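Long-range contacts in uncharacterized protein (Photobacterium profundum, PDB 3R87), which is probably a hotdog-fold thioesterase of the 4-hydroxybenzoyl-CoA thioesterase family, a hydrolase that can bind magnesium: residues Cys76-Ser81 against Trp92-Trp97; Ile65-Val70 against Ala105-Ile110. One frame throughout, in Å; residues are numbered along the deposited sequence.

In the fold
Following the chain from the N terminus, strand 56-66 is the first element to enter either contact, and its end, running into the loop 67-70, is one half of contact 2. Strands 75-85 and 89-97 then form a hairpin whose arms meet in contact 1, with ten residues, mostly strand, between the two segments. The chain returns along strand 106-115, where 105-110 completes contact 2 and closes a loop of 34 residues; contact 1 is nested inside it. The centres of the contacts lie about 9 Å apart in one antiparallel sheet. Strands 89-97 and 106-115 are neighbours there, joined by probable hydrogen bonds from Ala105 N to Val96 O and from Gly108 N to Gln94 O.

Contact 1 of 2, residues Cys76-Ser81 against Trp92-Trp97; sequences CDIRTS and WRQEVW
Arg79 lays its guanidinium flat over the indole of Trp97 in a cation-pi stack, planes 15° apart, with NH1 3.3 Å from CD2 of that ring. The Arg79 chain, extended from CG to NE (chi3 -179°), carries the group across the ring. The indole's own N-H is used in plane: Trp97 NE1 donates to Glu95 OE1, on the anti lone pair, at 2.9 Å. Arg79 NE reaches back along its strand to Asp77 OD2 at 2.8 Å, from above the carboxylate plane; His8 ND1 shares that oxygen. Arg93 grips Glu95 OE2 side-on through NE and NH2, so both carboxylate oxygens of Glu95 are engaged, and Arg93 NH1 goes on to Asp109.

The face bearing Ile78, Thr80, Gln94 and Val96 packs against helix 28-41. Gln94 NE2 donates to Thr80 OG1 at 3.0 Å and also bonds Phe33 O, while Gln94 OE1 accepts from Arg37: the buried amide is held at both ends. Ile78 CD1 meets Val96 CG2 at 3.8 Å. Paired backbone bonds link Asp77 with Trp97, Arg79 with Glu95 and Ser81 with Arg93. Strand axes 4.7 Å apart at 165° describe an antiparallel beta hairpin, part of the sheet that wraps the central helix in the hotdog fold.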
loop_
_atom_site.group_PDB
_atom_site.type_symbol
_atom_site.label_atom_id
_atom_site.label_comp_id
_atom_site.label_asym_id
_atom_site.label_seq_id
_atom_site.Cartn_x
_atom_site.Cartn_y
_atom_site.Cartn_z
ATOM N N CYS A 76 -2.886 15.926 -8.954
ATOM C CA CYS A 76 -4.319 15.898 -9.221
ATOM C C CYS A 76 -5.052 16.654 -8.158
ATOM O O CYS A 76 -4.544 16.942 -7.067
ATOM C CB CYS A 76 -4.785 14.462 -9.208
ATOM S SG CYS A 76 -4.165 13.506 -10.603
ATOM N N ASP A 77 -6.277 17.072 -8.496
ATOM C CA ASP A 77 -7.190 17.689 -7.539
ATOM C C ASP A 77 -8.267 16.691 -7.190
ATOM O O ASP A 77 -8.978 16.209 -8.077
ATOM C CB ASP A 77 -7.809 18.939 -8.162
ATOM C CG ASP A 77 -8.592 19.797 -7.197
ATOM O OD1 ASP A 77 -8.501 19.626 -5.985
ATOM O OD2 ASP A 77 -9.323 20.685 -7.707
ATOM N N ILE A 78 -8.390 16.362 -5.908
ATOM C CA ILE A 78 -9.513 15.574 -5.427
ATOM C C ILE A 78 -10.615 16.569 -5.054
ATOM O O ILE A 78 -10.388 17.446 -4.231
ATOM C CB ILE A 78 -9.158 14.691 -4.221
ATOM C CG1 ILE A 78 -7.870 13.928 -4.407
ATOM C CG2 ILE A 78 -10.350 13.854 -3.858
ATOM C CD1 ILE A 78 -7.935 13.006 -5.543
ATOM N N ARG A 79 -11.772 16.414 -5.675
ATOM C CA ARG A 79 -12.884 17.369 -5.514
ATOM C C ARG A 79 -14.013 16.638 -4.839
ATOM O O ARG A 79 -14.519 15.622 -5.376
ATOM C CB ARG A 79 -13.270 17.905 -6.876
ATOM C CG ARG A 79 -12.144 18.659 -7.534
ATOM C CD ARG A 79 -12.552 19.338 -8.821
ATOM N NE ARG A 79 -11.431 20.028 -9.403
ATOM C CZ ARG A 79 -11.453 20.572 -10.615
ATOM N NH1 ARG A 79 -12.576 20.456 -11.365
ATOM N NH2 ARG A 79 -10.383 21.169 -11.080
ATOM N N THR A 80 -14.452 17.137 -3.691
ATOM C CA THR A 80 -15.356 16.422 -2.811
ATOM C C THR A 80 -16.538 17.293 -2.416
ATOM O O THR A 80 -16.348 18.449 -2.034
ATOM C CB THR A 80 -14.602 16.030 -1.518
ATOM O OG1 THR A 80 -13.529 15.147 -1.856
ATOM C CG2 THR A 80 -15.470 15.345 -0.489
ATOM N N SER A 81 -17.724 16.731 -2.420
ATOM C CA SER A 81 -18.867 17.331 -1.778
ATOM C C SER A 81 -19.594 16.279 -0.956
ATOM O O SER A 81 -19.393 15.072 -1.152
ATOM C CB SER A 81 -19.829 17.989 -2.787
ATOM O OG SER A 81 -20.351 16.996 -3.615
ATOM N N TRP A 92 -21.107 11.096 -0.102
ATOM C CA TRP A 92 -19.992 11.852 -0.624
ATOM C C TRP A 92 -19.915 11.657 -2.117
ATOM O O TRP A 92 -20.025 10.515 -2.615
ATOM C CB TRP A 92 -18.695 11.420 0.030
ATOM C CG TRP A 92 -18.640 11.535 1.512
ATOM C CD1 TRP A 92 -19.074 10.646 2.439
ATOM C CD2 TRP A 92 -18.062 12.621 2.266
ATOM N NE1 TRP A 92 -18.804 11.118 3.693
ATOM C CE2 TRP A 92 -18.173 12.318 3.631
ATOM C CE3 TRP A 92 -17.384 13.805 1.898
ATOM C CZ2 TRP A 92 -17.647 13.148 4.648
ATOM C CZ3 TRP A 92 -16.878 14.622 2.885
ATOM C CH2 TRP A 92 -17.041 14.308 4.227
ATOM N N ARG A 93 -19.699 12.732 -2.868
ATOM C CA ARG A 93 -19.339 12.690 -4.260
ATOM C C ARG A 93 -17.882 13.102 -4.339
ATOM O O ARG A 93 -17.543 14.206 -3.886
ATOM C CB ARG A 93 -20.220 13.628 -5.095
ATOM C CG ARG A 93 -19.786 13.743 -6.536
ATOM C CD ARG A 93 -20.044 12.472 -7.289
ATOM N NE ARG A 93 -19.838 12.661 -8.713
ATOM C CZ ARG A 93 -20.564 12.068 -9.648
ATOM N NH1 ARG A 93 -21.439 11.071 -9.369
ATOM N NH2 ARG A 93 -20.315 12.414 -10.897
ATOM N N GLN A 94 -17.014 12.275 -4.915
ATOM C CA GLN A 94 -15.611 12.553 -4.957
ATOM C C GLN A 94 -15.082 12.293 -6.334
ATOM O O GLN A 94 -15.459 11.290 -6.982
ATOM C CB GLN A 94 -14.826 11.776 -3.887
ATOM C CG GLN A 94 -15.406 12.010 -2.503
ATOM C CD GLN A 94 -14.515 11.487 -1.414
ATOM O OE1 GLN A 94 -14.735 10.370 -0.916
ATOM N NE2 GLN A 94 -13.482 12.239 -1.072
ATOM N N GLU A 95 -14.206 13.156 -6.839
ATOM C CA GLU A 95 -13.707 13.046 -8.174
ATOM C C GLU A 95 -12.230 13.372 -8.227
ATOM O O GLU A 95 -11.770 14.296 -7.563
ATOM C CB GLU A 95 -14.446 13.998 -9.140
ATOM C CG GLU A 95 -15.960 13.714 -9.145
ATOM C CD GLU A 95 -16.758 14.557 -10.084
ATOM O OE1 GLU A 95 -16.187 15.472 -10.747
ATOM O OE2 GLU A 95 -17.993 14.322 -10.169
ATOM N N VAL A 96 -11.477 12.617 -9.028
ATOM C CA VAL A 96 -10.072 12.938 -9.304
ATOM C C VAL A 96 -9.985 13.660 -10.618
ATOM O O VAL A 96 -10.428 13.134 -11.650
ATOM C CB VAL A 96 -9.247 11.615 -9.437
ATOM C CG1 VAL A 96 -7.811 11.956 -9.791
ATOM C CG2 VAL A 96 -9.378 10.738 -8.230
ATOM N N TRP A 97 -9.383 14.864 -10.596
ATOM C CA TRP A 97 -9.210 15.647 -11.825
ATOM C C TRP A 97 -7.701 15.793 -12.100
ATOM O O TRP A 97 -6.945 16.361 -11.271
ATOM C CB TRP A 97 -9.839 17.047 -11.633
ATOM C CG TRP A 97 -11.336 16.969 -11.743
ATOM C CD1 TRP A 97 -12.207 16.390 -10.866
ATOM C CD2 TRP A 97 -12.137 17.470 -12.808
ATOM N NE1 TRP A 97 -13.500 16.520 -11.326
ATOM C CE2 TRP A 97 -13.463 17.173 -12.525
ATOM C CE3 TRP A 97 -11.825 18.152 -14.016
ATOM C CZ2 TRP A 97 -14.526 17.541 -13.369
ATOM C CZ3 TRP A 97 -12.859 18.532 -14.828
ATOM C CH2 TRP A 97 -14.184 18.238 -14.512
#

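Contact 2 of 2, residues Ile65-Val70 against Ala105-Ile110; sequences IFQDGV and AVIGDI
Phe66 and Val106, a non-hydrogen-bonded antiparallel pair with their side chains on the same face of the sheet, form the apolar centre: ring atom CD1 of Phe66 comes to 3.8 Å from CG1 of Val106. That methyl stands anti to the Val106 backbone N (chi1 -179°), and the approach to the ring is oblique. Phe29 of helix 28-41 touches both residues, and Val59 of the second subunit packs on Phe66. On the other face, in a hydrogen-bonded pair, Ile65 CB comes to 4.4 Å from Ile107 CB. Farther along, Val70 CG2 reaches the methyl CB of Ala105 at 3.9 Å, extending the apolar contact past the end of strand 56-66.

Outward from these groups lies the backbone ladder. Ile65 and Ile107 exchange two bonds: Ile65 N to Ile107 O at 2.8 Å and Ile107 N to Ile65 O at 2.9 Å, both in the carbonyl plane. Where the strand gives way to the turn, one oxygen takes two donors. Ala105 O accepts Gln67 N at 2.7 Å, tilted 27° from the carbonyl plane, and Asp68 N at 3.1 Å, in plane on a lone pair. Ala105 and Val106 both face Val96, a classic beta bulge.

The polar edge belongs to Asp68. Its CB rests 4.0 Å from Ala105 CB, whereas its carboxylate turns to partners beyond the two segments: OD1 makes a salt bridge with Lys119 of the second subunit and OD2 one with Arg98. Ile65 also pairs with a strand of that subunit, carrying the sheet across the interface. The chemistry therefore implies a junction held by apolar contacts and backbone bonds, and at its edge by a carboxylate bridging Arg98 of its own chain and Lys119 of the second subunit, whose charges would probably favour the ionised form.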
loop_
_atom_site.group_PDB
_atom_site.type_symbol
_atom_site.label_atom_id
_atom_site.label_comp_id
_atom_site.label_asym_id
_atom_site.label_seq_id
_atom_site.Cartn_x
_atom_site.Cartn_y
_atom_site.Cartn_z
ATOM N N ILE A 65 -16.162 4.844 -10.868
ATOM C CA ILE A 65 -15.989 4.833 -12.291
ATOM C C ILE A 65 -14.564 5.307 -12.549
ATOM O O ILE A 65 -14.183 6.380 -12.079
ATOM C CB ILE A 65 -16.981 5.689 -13.035
ATOM C CG1 ILE A 65 -18.419 5.457 -12.602
ATOM C CG2 ILE A 65 -16.767 5.507 -14.556
ATOM C CD1 ILE A 65 -19.404 6.486 -13.103
ATOM N N PHE A 66 -13.793 4.558 -13.311
ATOM C CA PHE A 66 -12.404 4.860 -13.651
ATOM C C PHE A 66 -12.405 5.150 -15.133
ATOM O O PHE A 66 -12.494 4.223 -15.934
ATOM C CB PHE A 66 -11.463 3.725 -13.289
ATOM C CG PHE A 66 -11.559 3.269 -11.870
ATOM C CD1 PHE A 66 -10.836 3.840 -10.837
ATOM C CD2 PHE A 66 -12.436 2.231 -11.545
ATOM C CE1 PHE A 66 -10.959 3.386 -9.529
ATOM C CE2 PHE A 66 -12.533 1.769 -10.265
ATOM C CZ PHE A 66 -11.810 2.317 -9.220
ATOM N N GLN A 67 -12.347 6.443 -15.502
ATOM C CA GLN A 67 -12.505 6.928 -16.862
ATOM C C GLN A 67 -11.211 7.255 -17.600
ATOM O O GLN A 67 -11.219 7.309 -18.813
ATOM C CB GLN A 67 -13.383 8.339 -16.841
ATOM C CG GLN A 67 -14.668 8.105 -16.231
ATOM C CD GLN A 67 -15.651 9.222 -16.401
ATOM O OE1 GLN A 67 -15.383 10.478 -16.215
ATOM N NE2 GLN A 67 -16.863 8.791 -16.676
ATOM N N ASP A 68 -10.144 7.546 -16.875
ATOM C CA ASP A 68 -8.874 7.885 -17.512
ATOM C C ASP A 68 -7.750 7.472 -16.586
ATOM O O ASP A 68 -7.892 7.525 -15.375
ATOM C CB ASP A 68 -8.764 9.415 -17.749
ATOM C CG ASP A 68 -7.730 9.750 -18.731
ATOM O OD1 ASP A 68 -7.236 8.876 -19.524
ATOM O OD2 ASP A 68 -7.336 10.932 -18.739
ATOM N N GLY A 69 -6.612 7.138 -17.151
ATOM C CA GLY A 69 -5.431 6.803 -16.395
ATOM C C GLY A 69 -4.724 8.047 -15.887
ATOM O O GLY A 69 -4.616 9.073 -16.583
ATOM N N VAL A 70 -4.225 8.016 -14.677
ATOM C CA VAL A 70 -3.500 9.092 -14.048
ATOM C C VAL A 70 -2.012 8.708 -14.042
ATOM O O VAL A 70 -1.653 7.559 -13.794
ATOM C CB VAL A 70 -4.039 9.340 -12.655
ATOM C CG1 VAL A 70 -3.253 10.372 -11.902
ATOM C CG2 VAL A 70 -5.557 9.723 -12.675
ATOM N N ALA A 105 -11.145 12.029 -14.069
ATOM C CA ALA A 105 -10.528 10.737 -14.377
ATOM C C ALA A 105 -11.160 9.617 -13.596
ATOM O O ALA A 105 -11.182 8.469 -14.083
ATOM C CB ALA A 105 -9.045 10.801 -14.036
ATOM N N VAL A 106 -11.623 9.877 -12.391
ATOM C CA VAL A 106 -12.197 8.891 -11.477
ATOM C C VAL A 106 -13.353 9.566 -10.769
ATOM O O VAL A 106 -13.200 10.722 -10.313
ATOM C CB VAL A 106 -11.176 8.350 -10.481
ATOM C CG1 VAL A 106 -11.815 7.303 -9.549
ATOM C CG2 VAL A 106 -9.955 7.804 -11.179
ATOM N N ILE A 107 -14.453 8.872 -10.634
ATOM C CA ILE A 107 -15.643 9.326 -9.913
ATOM C C ILE A 107 -15.983 8.307 -8.856
ATOM O O ILE A 107 -16.036 7.100 -9.165
ATOM C CB ILE A 107 -16.809 9.521 -10.863
ATOM C CG1 ILE A 107 -16.508 10.617 -11.883
ATOM C CG2 ILE A 107 -18.114 9.806 -10.047
ATOM C CD1 ILE A 107 -17.457 10.671 -13.081
ATOM N N GLY A 108 -16.317 8.753 -7.656
ATOM C CA GLY A 108 -16.842 7.886 -6.612
ATOM C C GLY A 108 -18.067 8.491 -5.981
ATOM O O GLY A 108 -18.095 9.691 -5.636
ATOM N N ASP A 109 -19.083 7.658 -5.783
ATOM C CA ASP A 109 -20.217 7.949 -4.932
ATOM C C ASP A 109 -20.080 7.069 -3.703
ATOM O O ASP A 109 -20.113 5.818 -3.825
ATOM C CB ASP A 109 -21.555 7.637 -5.641
ATOM C CG ASP A 109 -21.792 8.454 -6.878
ATOM O OD1 ASP A 109 -21.675 9.664 -6.790
ATOM O OD2 ASP A 109 -22.151 7.845 -7.946
ATOM N N ILE A 110 -19.839 7.660 -2.549
ATOM C CA ILE A 110 -19.486 6.959 -1.328
ATOM C C ILE A 110 -20.525 7.166 -0.274
ATOM O O ILE A 110 -21.007 8.299 -0.084
ATOM C CB ILE A 110 -18.091 7.369 -0.835
ATOM C CG1 ILE A 110 -16.939 6.644 -1.556
ATOM C CG2 ILE A 110 -17.988 7.142 0.664
ATOM C CD1 ILE A 110 -16.738 6.675 -2.663
#